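Local coordinates for uncharacterized protein YppE (Bacillus subtilis, PDB 2IM8) that is of unknown function but folds into a four-helix bundle and belongs to a bacterial family of uncharacterised proteins, at residues Gln4-Met9 with Glu56-Leu61; Glu45-Leu50 with Asp80-Leu85. One frame throughout, in Å; residues are numbered along the deposited sequence.

Interaction 1 (Gln4-Met9 with Glu56-Leu61)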
loop_
_atom_site.group_PDB
_atom_site.type_symbol
_atom_site.label_atom_id
_atom_site.label_comp_id
_atom_site.label_asym_id
_atom_site.label_seq_id
_atom_site.Cartn_x
_atom_site.Cartn_y
_atom_site.Cartn_z
ATOM N N GLN A 4 -7.793 -10.293 -11.527
ATOM C CA GLN A 4 -8.471 -9.014 -11.720
ATOM C C GLN A 4 -8.736 -8.295 -10.395
ATOM O O GLN A 4 -8.610 -7.069 -10.299
ATOM C CB GLN A 4 -9.798 -9.247 -12.454
ATOM C CG GLN A 4 -9.651 -9.701 -13.908
ATOM C CD GLN A 4 -8.789 -10.951 -14.079
ATOM O OE1 GLN A 4 -9.150 -12.037 -13.633
ATOM N NE2 GLN A 4 -7.645 -10.793 -14.742
ATOM N N THR A 5 -9.118 -9.064 -9.379
ATOM C CA THR A 5 -9.400 -8.513 -8.055
ATOM C C THR A 5 -8.111 -8.009 -7.410
ATOM O O THR A 5 -8.069 -6.923 -6.816
ATOM C CB THR A 5 -10.015 -9.590 -7.143
ATOM O OG1 THR A 5 -11.179 -10.132 -7.774
ATOM C CG2 THR A 5 -10.388 -9.010 -5.799
ATOM N N LEU A 6 -7.058 -8.809 -7.530
ATOM C CA LEU A 6 -5.766 -8.451 -6.959
ATOM C C LEU A 6 -5.296 -7.145 -7.582
ATOM O O LEU A 6 -4.879 -6.224 -6.888
ATOM C CB LEU A 6 -4.740 -9.546 -7.248
ATOM C CG LEU A 6 -3.957 -10.172 -6.092
ATOM C CD1 LEU A 6 -2.899 -11.114 -6.675
ATOM C CD2 LEU A 6 -3.296 -9.095 -5.229
ATOM N N LEU A 7 -5.363 -7.089 -8.908
ATOM C CA LEU A 7 -4.947 -5.918 -9.665
ATOM C C LEU A 7 -5.698 -4.658 -9.212
ATOM O O LEU A 7 -5.093 -3.598 -9.009
ATOM C CB LEU A 7 -5.180 -6.168 -11.159
ATOM C CG LEU A 7 -4.770 -5.034 -12.099
ATOM C CD1 LEU A 7 -3.250 -4.911 -12.108
ATOM C CD2 LEU A 7 -5.300 -5.315 -13.508
ATOM N N GLU A 8 -7.014 -4.767 -9.055
ATOM C CA GLU A 8 -7.798 -3.615 -8.614
ATOM C C GLU A 8 -7.339 -3.199 -7.227
ATOM O O GLU A 8 -7.156 -2.013 -6.959
ATOM C CB GLU A 8 -9.290 -3.950 -8.571
ATOM C CG GLU A 8 -9.878 -4.329 -9.913
ATOM C CD GLU A 8 -11.383 -4.503 -9.852
ATOM O OE1 GLU A 8 -11.851 -5.319 -9.028
ATOM O OE2 GLU A 8 -12.094 -3.819 -10.623
HETATM N N MSE A 9 -7.153 -4.177 -6.345
HETATM C CA MSE A 9 -6.708 -3.874 -4.990
HETATM C C MSE A 9 -5.323 -3.241 -5.024
HETATM O O MSE A 9 -5.010 -2.370 -4.222
HETATM C CB MSE A 9 -6.687 -5.143 -4.139
HETATM C CG MSE A 9 -8.066 -5.663 -3.798
HETATM SE SE MSE A 9 -7.924 -7.180 -2.634
HETATM C CE MSE A 9 -9.802 -7.393 -2.202
ATOM N N GLU A 56 -2.989 -11.671 0.931
ATOM C CA GLU A 56 -3.420 -13.050 0.762
ATOM C C GLU A 56 -3.507 -13.384 -0.724
ATOM O O GLU A 56 -3.121 -14.468 -1.143
ATOM C CB GLU A 56 -4.769 -13.287 1.469
ATOM C CG GLU A 56 -5.839 -13.984 0.637
ATOM C CD GLU A 56 -6.859 -13.004 0.061
ATOM O OE1 GLU A 56 -7.565 -12.335 0.855
ATOM O OE2 GLU A 56 -6.955 -12.899 -1.181
ATOM N N GLY A 57 -3.998 -12.444 -1.526
ATOM C CA GLY A 57 -4.104 -12.683 -2.954
ATOM C C GLY A 57 -2.727 -12.700 -3.602
ATOM O O GLY A 57 -2.444 -13.534 -4.465
ATOM N N ALA A 58 -1.869 -11.772 -3.181
ATOM C CA ALA A 58 -0.510 -11.685 -3.710
ATOM C C ALA A 58 0.232 -12.974 -3.393
ATOM O O ALA A 58 0.890 -13.546 -4.263
ATOM C CB ALA A 58 0.234 -10.481 -3.095
ATOM N N LEU A 59 0.130 -13.433 -2.149
ATOM C CA LEU A 59 0.799 -14.668 -1.765
ATOM C C LEU A 59 0.275 -15.857 -2.576
ATOM O O LEU A 59 1.048 -16.732 -2.978
ATOM C CB LEU A 59 0.622 -14.922 -0.272
ATOM C CG LEU A 59 1.384 -13.946 0.629
ATOM C CD1 LEU A 59 1.014 -14.214 2.074
ATOM C CD2 LEU A 59 2.898 -14.102 0.409
ATOM N N GLU A 60 -1.034 -15.895 -2.812
ATOM C CA GLU A 60 -1.621 -16.975 -3.606
ATOM C C GLU A 60 -0.990 -16.937 -4.998
ATOM O O GLU A 60 -0.580 -17.963 -5.541
ATOM C CB GLU A 60 -3.139 -16.797 -3.740
ATOM C CG GLU A 60 -3.932 -17.131 -2.486
ATOM C CD GLU A 60 -5.431 -17.053 -2.709
ATOM O OE1 GLU A 60 -5.920 -17.654 -3.694
ATOM O OE2 GLU A 60 -6.120 -16.397 -1.897
ATOM N N LEU A 61 -0.907 -15.733 -5.555
ATOM C CA LEU A 61 -0.334 -15.520 -6.877
ATOM C C LEU A 61 1.062 -16.113 -7.050
ATOM O O LEU A 61 1.367 -16.692 -8.097
ATOM C CB LEU A 61 -0.264 -14.021 -7.187
ATOM C CG LEU A 61 0.452 -13.634 -8.489
ATOM C CD1 LEU A 61 -0.441 -13.961 -9.670
ATOM C CD2 LEU A 61 0.788 -12.146 -8.482
#
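Leu6 lies against the backbone of Gly57 and Ala58, its two methyls straddling the peptide that joins them. CD1 comes up to the carbonyl end of this peptide, 3.3 Å from Gly57 O, while CD2 sits at its nitrogen, 3.7 Å from Ala58 N. CD1 also meets the side chain one turn further on, 4.0 Å from Leu61 CB, and CD2 looks across to Ala58 CB at 4.4 Å. The contact is therefore wholly apolar on the leucine side, and Gly57 O keeps its helical bond from Leu61 N (2.9 Å) beneath the methyl. What permits the approach is Gly57: a CB on this residue would point at Leu6 and probably crowd its CG, so the leucine uses the room that the glycine leaves, and the CA atoms of Leu6 and Gly57 come within 6.1 Å. A nearly eclipsed first torsion of Leu6 (chi1 -126°) helps to lay both methyls on the opposing backbone. An alanine here is likely to open a gap over the Gly57-Ala58 peptide and leave Leu61 CB without its methyl neighbour. Further out, Leu6 also touches Trp54 on the same opposing helix and Ile117 of helix 96-121, so it is buried among three helices, while Ala58 turns to Ile75 of helix 72-91. Selenomethionine Met9, one turn after Leu6, continues the packing onto Leu50, Arg53 and Trp54. The axes of the two short segments pass 9.9 Å apart with 130° between their directions, running broadly in opposite senses but strongly inclined. A leucine packed on a glycine thus joins helices 3-29 and 36-64 closely in this four-helix bundle.

Interaction 2 (Glu45-Leu50 with Asp80-Leu85)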
loop_
_atom_site.group_PDB
_atom_site.type_symbol
_atom_site.label_atom_id
_atom_site.label_comp_id
_atom_site.label_asym_id
_atom_site.label_seq_id
_atom_site.Cartn_x
_atom_site.Cartn_y
_atom_site.Cartn_z
ATOM N N GLU A 45 -8.361 1.458 9.575
ATOM C CA GLU A 45 -9.124 0.209 9.613
ATOM C C GLU A 45 -9.454 -0.273 8.206
ATOM O O GLU A 45 -9.204 -1.425 7.869
ATOM C CB GLU A 45 -10.420 0.383 10.425
ATOM C CG GLU A 45 -10.196 0.839 11.868
ATOM C CD GLU A 45 -11.496 1.141 12.610
ATOM O OE1 GLU A 45 -12.446 1.657 11.976
ATOM O OE2 GLU A 45 -11.561 0.885 13.834
ATOM N N GLU A 46 -9.993 0.613 7.376
ATOM C CA GLU A 46 -10.350 0.248 6.006
ATOM C C GLU A 46 -9.125 -0.216 5.213
ATOM O O GLU A 46 -9.169 -1.211 4.479
ATOM C CB GLU A 46 -10.995 1.444 5.317
ATOM C CG GLU A 46 -12.407 1.726 5.812
ATOM C CD GLU A 46 -12.882 3.128 5.494
ATOM O OE1 GLU A 46 -12.460 3.680 4.453
ATOM O OE2 GLU A 46 -13.694 3.670 6.282
ATOM N N ASN A 47 -8.024 0.504 5.369
ATOM C CA ASN A 47 -6.816 0.153 4.646
ATOM C C ASN A 47 -6.157 -1.095 5.193
ATOM O O ASN A 47 -5.449 -1.818 4.475
ATOM C CB ASN A 47 -5.888 1.361 4.618
ATOM C CG ASN A 47 -6.309 2.346 3.560
ATOM O OD1 ASN A 47 -6.365 1.994 2.384
ATOM N ND2 ASN A 47 -6.635 3.574 3.960
ATOM N N ASP A 48 -6.438 -1.379 6.455
ATOM C CA ASP A 48 -5.923 -2.571 7.086
ATOM C C ASP A 48 -6.596 -3.757 6.401
ATOM O O ASP A 48 -5.935 -4.746 6.067
ATOM C CB ASP A 48 -6.256 -2.565 8.577
ATOM C CG ASP A 48 -5.799 -3.826 9.278
ATOM O OD1 ASP A 48 -6.505 -4.851 9.172
ATOM O OD2 ASP A 48 -4.730 -3.799 9.926
ATOM N N GLU A 49 -7.911 -3.655 6.187
ATOM C CA GLU A 49 -8.668 -4.723 5.532
ATOM C C GLU A 49 -8.192 -4.904 4.105
ATOM O O GLU A 49 -8.001 -6.027 3.638
ATOM C CB GLU A 49 -10.164 -4.407 5.507
ATOM C CG GLU A 49 -10.834 -4.376 6.863
ATOM C CD GLU A 49 -12.307 -4.005 6.764
ATOM O OE1 GLU A 49 -13.058 -4.715 6.054
ATOM O OE2 GLU A 49 -12.712 -3.001 7.393
ATOM N N LEU A 50 -8.017 -3.789 3.406
ATOM C CA LEU A 50 -7.550 -3.813 2.026
ATOM C C LEU A 50 -6.177 -4.495 1.927
ATOM O O LEU A 50 -5.987 -5.392 1.114
ATOM C CB LEU A 50 -7.465 -2.382 1.488
ATOM C CG LEU A 50 -6.849 -2.129 0.108
ATOM C CD1 LEU A 50 -7.496 -3.021 -0.930
ATOM C CD2 LEU A 50 -7.030 -0.651 -0.256
ATOM N N ASP A 80 2.806 -3.489 7.335
ATOM C CA ASP A 80 3.253 -2.524 8.337
ATOM C C ASP A 80 3.658 -1.182 7.765
ATOM O O ASP A 80 3.338 -0.153 8.343
ATOM C CB ASP A 80 4.396 -3.098 9.177
ATOM C CG ASP A 80 3.981 -4.344 9.937
ATOM O OD1 ASP A 80 2.772 -4.484 10.222
ATOM O OD2 ASP A 80 4.861 -5.173 10.256
ATOM N N ASN A 81 4.347 -1.177 6.630
ATOM C CA ASN A 81 4.761 0.095 6.043
ATOM C C ASN A 81 3.550 0.863 5.506
ATOM O O ASN A 81 3.440 2.073 5.700
ATOM C CB ASN A 81 5.772 -0.127 4.914
ATOM C CG ASN A 81 7.163 -0.457 5.428
ATOM O OD1 ASN A 81 7.629 0.118 6.417
ATOM N ND2 ASN A 81 7.841 -1.367 4.744
ATOM N N PHE A 82 2.647 0.153 4.838
ATOM C CA PHE A 82 1.451 0.763 4.279
ATOM C C PHE A 82 0.594 1.393 5.371
ATOM O O PHE A 82 0.122 2.522 5.223
ATOM C CB PHE A 82 0.645 -0.287 3.518
ATOM C CG PHE A 82 -0.608 0.245 2.877
ATOM C CD1 PHE A 82 -0.541 1.098 1.775
ATOM C CD2 PHE A 82 -1.858 -0.117 3.366
ATOM C CE1 PHE A 82 -1.713 1.579 1.166
ATOM C CE2 PHE A 82 -3.037 0.360 2.762
ATOM C CZ PHE A 82 -2.957 1.209 1.661
ATOM N N LEU A 83 0.386 0.667 6.468
ATOM C CA LEU A 83 -0.418 1.204 7.566
ATOM C C LEU A 83 0.252 2.395 8.235
ATOM O O LEU A 83 -0.425 3.313 8.701
ATOM C CB LEU A 83 -0.715 0.121 8.606
ATOM C CG LEU A 83 -1.901 -0.800 8.308
ATOM C CD1 LEU A 83 -1.750 -1.416 6.936
ATOM C CD2 LEU A 83 -1.978 -1.879 9.376
ATOM N N GLU A 84 1.579 2.391 8.305
ATOM C CA GLU A 84 2.250 3.541 8.903
ATOM C C GLU A 84 2.029 4.723 7.960
ATOM O O GLU A 84 1.699 5.826 8.401
ATOM C CB GLU A 84 3.744 3.287 9.088
ATOM C CG GLU A 84 4.521 4.558 9.450
ATOM C CD GLU A 84 5.950 4.309 9.897
ATOM O OE1 GLU A 84 6.576 3.334 9.423
ATOM O OE2 GLU A 84 6.450 5.117 10.715
ATOM N N LEU A 85 2.200 4.474 6.661
ATOM C CA LEU A 85 2.016 5.503 5.640
ATOM C C LEU A 85 0.627 6.124 5.777
ATOM O O LEU A 85 0.484 7.348 5.745
ATOM C CB LEU A 85 2.226 4.892 4.242
ATOM C CG LEU A 85 1.552 5.381 2.945
ATOM C CD1 LEU A 85 1.275 6.880 2.953
ATOM C CD2 LEU A 85 2.461 4.995 1.773
#
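Asn47 meets Phe82 at nearly a right angle, the planes of its amide and of the ring standing 81° apart. Its CB is 3.5 Å from Phe82 CE2, approaching obliquely, and OD1 stands 3.6 Å from Phe82 CZ, so the aliphatic root and the carbonyl end of the same side chain meet neighbouring atoms of the ring. The backbone joins in: Asn47 O lies in the ring plane at its edge, 3.7 Å from Phe82 CE2. The ring is brought there by a CG placed opposite its own backbone N (chi1 -179°), which extends it across the gap. The other end of the amide is turned back along its helix, where Asn47 ND2 donates to Ala43 O, a bond that fixes the amide's rotation. Val16 of helix 3-29 touches both Asn47 and Phe82, placing the pair at a three-helix junction. The two segments run nearly antiparallel, 159° between their directions and 9.9 Å apart, as neighbours do in an up-and-down helical bundle. Asp48 comes next, partly exposed at the margin of the contact. Its carboxylate comes in at a slant to the Leu83 side chain and sets OD2 3.4 Å from Leu83 CD2, a close van der Waals contact between a carboxylate oxygen and a methyl, with no hydrogen bond. Leu50, a turn beyond Asn47, faces Gln12 and Met13 of helix 3-29.

In the fold
From the N terminus, helix 3-29 supplies 4-9, and the chain turns back through helix 36-64, whose later part, 56-61, closes interaction 1 over 46 intervening residues. Within that loop lies 45-50, which waits for 80-85 on helix 72-91 to complete interaction 2 over 29 residues. The segments alternate along the chain, so the two loops cross rather than nest. Helix 36-64 is common to both, tied near its C-terminal end to the first helix and nearer its start to the third. The contact centres lie about 16 Å apart, yet the two sites meet where Met9 CB packs 3.9 Å from Leu50 CD1.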